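Thiamine-binding periplasmic protein (Escherichia coli, PDB 2QRY) binds thiamine, thiamine phosphate and thiamine diphosphate tightly in the periplasm and serves as the solute-binding component of the ThiBPQ ABC importer. Local coordinates at residues A79-G84 with Q263-F268; L83-N88 with D118-F123; K145-S150 with A237-G242. All coordinates share one frame; numbering follows the deposited sequence.

Interaction 1. Residues A79-G84 with Q263-F268; sequences ADVVLG and QKFLQF
L83, which meets F265 across this contact, has its carbonyl O bonded to T29 OG1, and further back D80 on the same segment is gripped at both carboxylate oxygens, OD2 by T26 N and OD1 by S256 OG. With these polar bonds holding the strand and the residue before it, the contact itself is left to hydrocarbon. V81 and L83, two residues apart on strand 81-84, both send their side chains at helix 263-268, and F265 and L266 answer them. The branch CG1 of V81 lies anti to its own backbone N (chi1 -180°), which carries it to 4.1 Å from L266 CD2; the two side chains lie alongside one another, pointing opposite ways. The same V81 CG1 also comes obliquely to the phenyl ring, 4.4 Å from F265 CD1. L83 works differently. Its side chain crosses that of F265 at about a right angle, and L83 CD1 arrives at the rim of the ring, close to the ring plane, 4.1 Å from F265 CE1. Strand and helix run in nearly the same direction, 24° apart, with their axes 10.3 Å from each other: a helix packed on a sheet, as in the α/β lobes of solute-binding proteins. Strand 24-29 flanks V81 and L83 through V27, L266 also rests on A250 and R252 of strand 243-252, and F47 of helix 40-48 meets the F265 ring edge-to-face.

Interaction 2. Residues L83-N88 with D118-F123; sequences LGLDNN and DTFVPF
L83 and F123 lie obliquely across one another, the leucine reaching the CE2-CZ side of the phenyl ring with CD2. L83 CD2 is 3.6 Å from F123 CZ, while the branch point L83 CG sits 3.7 Å from F123 CE2, so this side of the ring rests against CG and CD2 of the leucine. F123 gets there by placing CG between its backbone N and carbonyl carbon (chi1 65°), which swings the ring toward strand 83-86. That strand offers more than a side chain: the amide nitrogen of G84 comes up to the ring's edge, near its plane, 3.9 Å from F123 CE2. Here the strand carries a bulge: G84 and L85 both face V249 of strand 243-252, a G1 beta bulge with glycine at its first position. Past the bulge, L85 takes over from L83 and sends CD1 obliquely to the second ring, 4.5 Å from F120 CE1, a looser touch. The F120 ring is covered on one face by its own neighbour, with T119 CG2 3.7 Å above the centre, and F99 meets it edge-to-face. The strand then runs out into an Asx turn: N88 N gives a bent bond of 2.9 Å to D86 OD1, approaching from above the carboxylate plane. The side chain of F123 lies about 7 Å from the bound thiamin phosphate.

Interaction 3. Residues K145-S150 with A237-G242; sequences KELVES and ANFSEG
F239 and E241 do the touching from the loop 237-242, one with a ring and the other with a carboxylate, and helix 145-149 receives both. The segment starts at A237, whose carbonyl O stands 3.9 Å above the plane of the F239 ring, nearer its border than its centre, so the loop backbone lines one face of its own phenylalanine. F239 has CG anti to its carbonyl carbon (chi1 -66°), and the ring points at the helix. There it and L147 come together at a slant: L147 CD1 meets the ring at its edge, near the ring plane, 4.2 Å from F239 CZ. F130 of strand 121-133 touches both of these side chains, which continues the apolar patch into the sheet. S240 carries the chain over a type I beta turn, closed by G242 N bonding to F239 O at 3.0 Å, and the turn brings E241 round to the start of the helix. The glutamate chain bends at chi2 (99°), and its OE2 accepts from K145 N at 2.9 Å. The bond is fairly straight, 159° at the hydrogen, and reaches the syn side of the carboxylate slightly out of its plane. K145 CB is also close, 3.3 Å from E241 OE2. The other oxygen, OE1, takes the backbone N of L144, so the carboxylate spans two consecutive amides of the first turn. The lysine's own amine goes elsewhere: K145 NZ makes a long salt bridge of 3.7 Å with E149 OE1, one turn along the helix. A carboxylate across the amino-terminal amides, where the helix dipole would probably favour its negative charge, is a classic arrangement at a helix start; here it joins helix 144-149 to the loop between strands 234-236 and 243-252.

Interactions 1 and 2 belong to one buried region. They share L83 and G84 of strand 81-86, their centres are 10 Å apart, and they touch where L266 O packs on V121 CG1. Both are mainly apolar, with no polar bond between the segments: interaction 1 fixes a helix against the sheet, interaction 2 sets a second strand and its aromatic rings beside the bulge. Interaction 3 lies across the chain's centre, about 37 Å from interaction 1 between centres, and is only partly buried. There an apolar leucine-phenylalanine patch sits beside a charged group bonded to backbone amides, with lysine exposed at the margin. Strand 121-133 and helix 144-149 follow each other in the chain.

Interaction 1. Residues A79-G84 with Q263-F268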
loop_
_atom_site.group_PDB
_atom_site.type_symbol
_atom_site.label_atom_id
_atom_site.label_comp_id
_atom_site.label_asym_id
_atom_site.label_seq_id
_atom_site.Cartn_x
_atom_site.Cartn_y
_atom_site.Cartn_z
ATOM N N ALA A 79 -3.765 13.850 15.160
ATOM C CA ALA A 79 -2.733 12.868 14.860
ATOM C C ALA A 79 -1.319 13.362 15.162
ATOM O O ALA A 79 -0.992 14.529 14.952
ATOM C CB ALA A 79 -2.823 12.446 13.405
ATOM N N ASP A 80 -0.493 12.448 15.652
ATOM C CA ASP A 80 0.906 12.720 15.962
ATOM C C ASP A 80 1.723 12.111 14.824
ATOM O O ASP A 80 2.766 12.630 14.434
ATOM C CB ASP A 80 1.298 12.058 17.286
ATOM C CG ASP A 80 0.547 12.633 18.477
ATOM O OD1 ASP A 80 0.667 13.856 18.715
ATOM O OD2 ASP A 80 -0.150 11.868 19.176
ATOM N N VAL A 81 1.225 11.001 14.293
ATOM C CA VAL A 81 1.887 10.305 13.197
ATOM C C VAL A 81 0.862 9.758 12.201
ATOM O O VAL A 81 -0.213 9.304 12.591
ATOM C CB VAL A 81 2.721 9.096 13.706
ATOM C CG1 VAL A 81 3.397 8.401 12.538
ATOM C CG2 VAL A 81 3.755 9.551 14.709
ATOM N N VAL A 82 1.194 9.819 10.916
ATOM C CA VAL A 82 0.329 9.267 9.882
ATOM C C VAL A 82 1.073 8.071 9.307
ATOM O O VAL A 82 2.094 8.243 8.643
ATOM C CB VAL A 82 0.061 10.268 8.740
ATOM C CG1 VAL A 82 -0.680 9.565 7.610
ATOM C CG2 VAL A 82 -0.753 11.449 9.257
ATOM N N LEU A 83 0.573 6.867 9.574
ATOM C CA LEU A 83 1.203 5.644 9.078
ATOM C C LEU A 83 0.381 5.031 7.937
ATOM O O LEU A 83 -0.791 4.717 8.108
ATOM C CB LEU A 83 1.344 4.638 10.220
ATOM C CG LEU A 83 2.037 3.299 9.937
ATOM C CD1 LEU A 83 2.736 2.806 11.210
ATOM C CD2 LEU A 83 1.027 2.277 9.424
ATOM N N GLY A 84 0.988 4.867 6.770
ATOM C CA GLY A 84 0.242 4.289 5.674
ATOM C C GLY A 84 0.232 5.077 4.379
ATOM O O GLY A 84 -0.545 4.767 3.490
ATOM N N GLN A 263 8.734 10.661 17.435
ATOM C CA GLN A 263 10.014 10.293 16.859
ATOM C C GLN A 263 10.552 8.973 17.399
ATOM O O GLN A 263 11.276 8.263 16.699
ATOM C CB GLN A 263 10.999 11.440 17.072
ATOM C CG GLN A 263 10.444 12.724 16.478
ATOM C CD GLN A 263 11.352 13.924 16.623
ATOM O OE1 GLN A 263 11.744 14.297 17.731
ATOM N NE2 GLN A 263 11.680 14.553 15.496
ATOM N N LYS A 264 10.196 8.638 18.633
ATOM C CA LYS A 264 10.645 7.377 19.198
ATOM C C LYS A 264 9.847 6.269 18.524
ATOM O O LYS A 264 10.309 5.136 18.401
ATOM C CB LYS A 264 10.441 7.346 20.719
ATOM C CG LYS A 264 11.292 8.367 21.462
ATOM C CD LYS A 264 11.712 7.883 22.841
ATOM C CE LYS A 264 10.540 7.764 23.802
ATOM N NZ LYS A 264 11.006 7.339 25.161
ATOM N N PHE A 265 8.642 6.608 18.075
ATOM C CA PHE A 265 7.807 5.630 17.394
ATOM C C PHE A 265 8.328 5.387 15.984
ATOM O O PHE A 265 8.311 4.259 15.498
ATOM C CB PHE A 265 6.354 6.100 17.335
ATOM C CG PHE A 265 5.465 5.180 16.551
ATOM C CD1 PHE A 265 5.260 5.383 15.190
ATOM C CD2 PHE A 265 4.880 4.079 17.162
ATOM C CE1 PHE A 265 4.489 4.500 14.453
ATOM C CE2 PHE A 265 4.109 3.187 16.434
ATOM C CZ PHE A 265 3.913 3.398 15.076
ATOM N N LEU A 266 8.795 6.446 15.334
ATOM C CA LEU A 266 9.324 6.335 13.980
ATOM C C LEU A 266 10.632 5.539 13.942
ATOM O O LEU A 266 10.866 4.770 13.011
ATOM C CB LEU A 266 9.535 7.728 13.376
ATOM C CG LEU A 266 8.250 8.529 13.107
ATOM C CD1 LEU A 266 8.595 9.921 12.596
ATOM C CD2 LEU A 266 7.377 7.791 12.095
ATOM N N GLN A 267 11.476 5.717 14.956
ATOM C CA GLN A 267 12.748 4.998 15.017
ATOM C C GLN A 267 12.474 3.534 15.324
ATOM O O GLN A 267 13.052 2.638 14.715
ATOM C CB GLN A 267 13.648 5.588 16.108
ATOM C CG GLN A 267 15.043 4.964 16.191
ATOM C CD GLN A 267 15.916 5.296 14.990
ATOM O OE1 GLN A 267 16.159 6.468 14.684
ATOM N NE2 GLN A 267 16.400 4.262 14.306
ATOM N N PHE A 268 11.583 3.310 16.282
ATOM C CA PHE A 268 11.203 1.968 16.699
ATOM C C PHE A 268 10.524 1.217 15.560
ATOM O O PHE A 268 10.506 -0.015 15.523
ATOM C CB PHE A 268 10.274 2.073 17.915
ATOM C CG PHE A 268 9.396 0.878 18.120
ATOM C CD1 PHE A 268 8.126 0.829 17.549
ATOM C CD2 PHE A 268 9.835 -0.203 18.874
ATOM C CE1 PHE A 268 7.306 -0.283 17.728
ATOM C CE2 PHE A 268 9.023 -1.323 19.060
ATOM C CZ PHE A 268 7.758 -1.362 18.487
#

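Interaction 2. Residues L83-N88 with D118-F123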
loop_
_atom_site.group_PDB
_atom_site.type_symbol
_atom_site.label_atom_id
_atom_site.label_comp_id
_atom_site.label_asym_id
_atom_site.label_seq_id
_atom_site.Cartn_x
_atom_site.Cartn_y
_atom_site.Cartn_z
ATOM N N LEU A 83 0.573 6.867 9.574
ATOM C CA LEU A 83 1.203 5.644 9.078
ATOM C C LEU A 83 0.381 5.031 7.937
ATOM O O LEU A 83 -0.791 4.717 8.108
ATOM C CB LEU A 83 1.344 4.638 10.220
ATOM C CG LEU A 83 2.037 3.299 9.937
ATOM C CD1 LEU A 83 2.736 2.806 11.210
ATOM C CD2 LEU A 83 1.027 2.277 9.424
ATOM N N GLY A 84 0.988 4.867 6.770
ATOM C CA GLY A 84 0.242 4.289 5.674
ATOM C C GLY A 84 0.232 5.077 4.379
ATOM O O GLY A 84 -0.545 4.767 3.490
ATOM N N LEU A 85 1.051 6.115 4.269
ATOM C CA LEU A 85 1.119 6.852 3.012
ATOM C C LEU A 85 2.159 6.044 2.262
ATOM O O LEU A 85 2.628 5.043 2.779
ATOM C CB LEU A 85 1.638 8.270 3.225
ATOM C CG LEU A 85 0.811 9.230 4.073
ATOM C CD1 LEU A 85 1.515 10.582 4.121
ATOM C CD2 LEU A 85 -0.580 9.381 3.480
ATOM N N ASP A 86 2.518 6.435 1.048
ATOM C CA ASP A 86 3.553 5.677 0.357
ATOM C C ASP A 86 4.388 6.538 -0.575
ATOM O O ASP A 86 4.188 7.748 -0.667
ATOM C CB ASP A 86 2.968 4.459 -0.382
ATOM C CG ASP A 86 2.247 4.820 -1.669
ATOM O OD1 ASP A 86 2.293 5.999 -2.093
ATOM O OD2 ASP A 86 1.635 3.902 -2.268
ATOM N N ASN A 87 5.338 5.898 -1.246
ATOM C CA ASN A 87 6.258 6.571 -2.152
ATOM C C ASN A 87 5.612 7.476 -3.200
ATOM O O ASN A 87 6.206 8.471 -3.603
ATOM C CB ASN A 87 7.144 5.528 -2.842
ATOM C CG ASN A 87 6.339 4.524 -3.637
ATOM O OD1 ASN A 87 5.418 3.898 -3.113
ATOM N ND2 ASN A 87 6.682 4.361 -4.906
ATOM N N ASN A 88 4.405 7.144 -3.635
ATOM C CA ASN A 88 3.726 7.946 -4.647
ATOM C C ASN A 88 3.098 9.227 -4.111
ATOM O O ASN A 88 2.688 10.090 -4.888
ATOM C CB ASN A 88 2.638 7.118 -5.340
ATOM C CG ASN A 88 3.195 5.906 -6.056
ATOM O OD1 ASN A 88 4.165 6.005 -6.813
ATOM N ND2 ASN A 88 2.578 4.754 -5.832
ATOM N N ASP A 118 14.398 12.897 4.584
ATOM C CA ASP A 118 14.469 13.385 5.958
ATOM C C ASP A 118 13.145 13.335 6.717
ATOM O O ASP A 118 13.131 13.365 7.954
ATOM C CB ASP A 118 14.999 14.824 5.957
ATOM N N THR A 119 12.040 13.240 5.983
ATOM C CA THR A 119 10.718 13.244 6.602
ATOM C C THR A 119 9.973 11.913 6.713
ATOM O O THR A 119 9.571 11.505 7.805
ATOM C CB THR A 119 9.806 14.244 5.862
ATOM O OG1 THR A 119 10.434 15.533 5.845
ATOM C CG2 THR A 119 8.438 14.346 6.546
ATOM N N PHE A 120 9.782 11.246 5.581
ATOM C CA PHE A 120 9.040 9.988 5.550
ATOM C C PHE A 120 9.902 8.734 5.704
ATOM O O PHE A 120 10.827 8.492 4.930
ATOM C CB PHE A 120 8.221 9.946 4.260
ATOM C CG PHE A 120 7.382 11.174 4.058
ATOM C CD1 PHE A 120 6.233 11.377 4.813
ATOM C CD2 PHE A 120 7.792 12.173 3.186
ATOM C CE1 PHE A 120 5.502 12.561 4.708
ATOM C CE2 PHE A 120 7.070 13.362 3.071
ATOM C CZ PHE A 120 5.925 13.556 3.836
ATOM N N VAL A 121 9.570 7.938 6.713
ATOM C CA VAL A 121 10.293 6.712 7.019
ATOM C C VAL A 121 9.566 5.462 6.516
ATOM O O VAL A 121 8.407 5.221 6.857
ATOM C CB VAL A 121 10.491 6.566 8.547
ATOM C CG1 VAL A 121 11.416 5.397 8.846
ATOM C CG2 VAL A 121 11.042 7.855 9.129
ATOM N N PRO A 122 10.242 4.649 5.695
ATOM C CA PRO A 122 9.609 3.432 5.181
ATOM C C PRO A 122 9.477 2.388 6.282
ATOM O O PRO A 122 10.291 2.350 7.206
ATOM C CB PRO A 122 10.577 2.962 4.097
ATOM C CG PRO A 122 11.259 4.201 3.671
ATOM C CD PRO A 122 11.492 4.933 4.970
ATOM N N PHE A 123 8.452 1.544 6.186
ATOM C CA PHE A 123 8.269 0.477 7.157
ATOM C C PHE A 123 8.045 -0.866 6.460
ATOM O O PHE A 123 8.115 -1.918 7.092
ATOM C CB PHE A 123 7.150 0.814 8.163
ATOM C CG PHE A 123 5.768 0.925 7.570
ATOM C CD1 PHE A 123 5.010 -0.213 7.310
ATOM C CD2 PHE A 123 5.187 2.175 7.363
ATOM C CE1 PHE A 123 3.699 -0.107 6.867
ATOM C CE2 PHE A 123 3.875 2.291 6.920
ATOM C CZ PHE A 123 3.131 1.152 6.673
#

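Interaction 3. Residues K145-S150 with A237-G242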
loop_
_atom_site.group_PDB
_atom_site.type_symbol
_atom_site.label_atom_id
_atom_site.label_comp_id
_atom_site.label_asym_id
_atom_site.label_seq_id
_atom_site.Cartn_x
_atom_site.Cartn_y
_atom_site.Cartn_z
ATOM N N LYS A 145 -1.331 -5.785 -20.321
ATOM C CA LYS A 145 -1.868 -5.549 -21.658
ATOM C C LYS A 145 -2.909 -6.594 -22.045
ATOM O O LYS A 145 -3.965 -6.256 -22.583
ATOM C CB LYS A 145 -0.729 -5.530 -22.678
ATOM C CG LYS A 145 -1.170 -5.408 -24.131
ATOM C CD LYS A 145 0.024 -5.059 -25.018
ATOM C CE LYS A 145 -0.359 -4.936 -26.484
ATOM N NZ LYS A 145 -0.585 -6.270 -27.103
ATOM N N GLU A 146 -2.615 -7.861 -21.770
ATOM C CA GLU A 146 -3.549 -8.926 -22.096
ATOM C C GLU A 146 -4.821 -8.799 -21.256
ATOM O O GLU A 146 -5.928 -8.896 -21.780
ATOM C CB GLU A 146 -2.908 -10.290 -21.867
ATOM C CG GLU A 146 -3.893 -11.436 -21.980
ATOM C CD GLU A 146 -3.230 -12.793 -21.935
ATOM O OE1 GLU A 146 -2.255 -12.967 -21.171
ATOM O OE2 GLU A 146 -3.700 -13.694 -22.657
ATOM N N LEU A 147 -4.654 -8.579 -19.955
ATOM C CA LEU A 147 -5.791 -8.422 -19.056
ATOM C C LEU A 147 -6.755 -7.358 -19.577
ATOM O O LEU A 147 -7.972 -7.524 -19.502
ATOM C CB LEU A 147 -5.304 -8.040 -17.653
ATOM C CG LEU A 147 -6.339 -7.662 -16.587
ATOM C CD1 LEU A 147 -5.680 -7.608 -15.216
ATOM C CD2 LEU A 147 -6.939 -6.308 -16.908
ATOM N N VAL A 148 -6.203 -6.272 -20.106
ATOM C CA VAL A 148 -7.004 -5.172 -20.629
ATOM C C VAL A 148 -7.604 -5.433 -22.011
ATOM O O VAL A 148 -8.759 -5.095 -22.276
ATOM C CB VAL A 148 -6.165 -3.870 -20.735
ATOM C CG1 VAL A 148 -6.959 -2.796 -21.472
ATOM C CG2 VAL A 148 -5.763 -3.379 -19.351
ATOM N N GLU A 149 -6.817 -6.046 -22.886
ATOM C CA GLU A 149 -7.248 -6.283 -24.257
ATOM C C GLU A 149 -7.815 -7.650 -24.637
ATOM O O GLU A 149 -8.519 -7.767 -25.641
ATOM C CB GLU A 149 -6.092 -5.918 -25.186
ATOM C CG GLU A 149 -5.794 -4.429 -25.172
ATOM C CD GLU A 149 -4.399 -4.097 -25.645
ATOM O OE1 GLU A 149 -3.932 -4.735 -26.616
ATOM O OE2 GLU A 149 -3.774 -3.189 -25.049
ATOM N N SER A 150 -7.523 -8.672 -23.841
ATOM C CA SER A 150 -8.003 -10.025 -24.117
ATOM C C SER A 150 -9.501 -10.092 -24.371
ATOM O O SER A 150 -10.261 -9.250 -23.895
ATOM C CB SER A 150 -7.649 -10.954 -22.952
ATOM O OG SER A 150 -8.126 -12.267 -23.171
ATOM N N ALA A 237 -0.564 -12.921 -10.431
ATOM C CA ALA A 237 -0.084 -13.061 -11.803
ATOM C C ALA A 237 1.132 -12.182 -12.059
ATOM O O ALA A 237 1.109 -10.978 -11.810
ATOM C CB ALA A 237 -1.192 -12.728 -12.777
ATOM N N ASN A 238 2.201 -12.802 -12.545
ATOM C CA ASN A 238 3.445 -12.101 -12.839
ATOM C C ASN A 238 3.377 -11.578 -14.275
ATOM O O ASN A 238 3.424 -12.359 -15.225
ATOM C CB ASN A 238 4.622 -13.074 -12.655
ATOM C CG ASN A 238 5.983 -12.379 -12.652
ATOM O OD1 ASN A 238 6.135 -11.255 -12.158
ATOM N ND2 ASN A 238 6.986 -13.065 -13.180
ATOM N N PHE A 239 3.249 -10.261 -14.435
ATOM C CA PHE A 239 3.158 -9.676 -15.772
ATOM C C PHE A 239 4.506 -9.297 -16.386
ATOM O O PHE A 239 5.410 -8.824 -15.701
ATOM C CB PHE A 239 2.220 -8.460 -15.765
ATOM C CG PHE A 239 0.777 -8.802 -15.483
ATOM C CD1 PHE A 239 0.324 -10.119 -15.580
ATOM C CD2 PHE A 239 -0.131 -7.804 -15.140
ATOM C CE1 PHE A 239 -1.005 -10.439 -15.339
ATOM C CE2 PHE A 239 -1.474 -8.116 -14.897
ATOM C CZ PHE A 239 -1.909 -9.438 -14.998
ATOM N N SER A 240 4.616 -9.512 -17.695
ATOM C CA SER A 240 5.839 -9.240 -18.439
ATOM C C SER A 240 6.258 -7.771 -18.509
ATOM O O SER A 240 7.425 -7.477 -18.759
ATOM C CB SER A 240 5.727 -9.824 -19.857
ATOM O OG SER A 240 4.637 -9.274 -20.578
ATOM N N GLU A 241 5.326 -6.845 -18.301
ATOM C CA GLU A 241 5.697 -5.436 -18.331
ATOM C C GLU A 241 6.459 -5.088 -17.055
ATOM O O GLU A 241 7.176 -4.089 -16.995
ATOM C CB GLU A 241 4.461 -4.531 -18.436
ATOM C CG GLU A 241 3.632 -4.728 -19.694
ATOM C CD GLU A 241 2.424 -5.610 -19.449
ATOM O OE1 GLU A 241 2.380 -6.270 -18.385
ATOM O OE2 GLU A 241 1.527 -5.645 -20.318
ATOM N N GLY A 242 6.321 -5.934 -16.038
ATOM C CA GLY A 242 6.971 -5.664 -14.770
ATOM C C GLY A 242 5.912 -5.112 -13.826
ATOM O O GLY A 242 4.781 -4.867 -14.250
#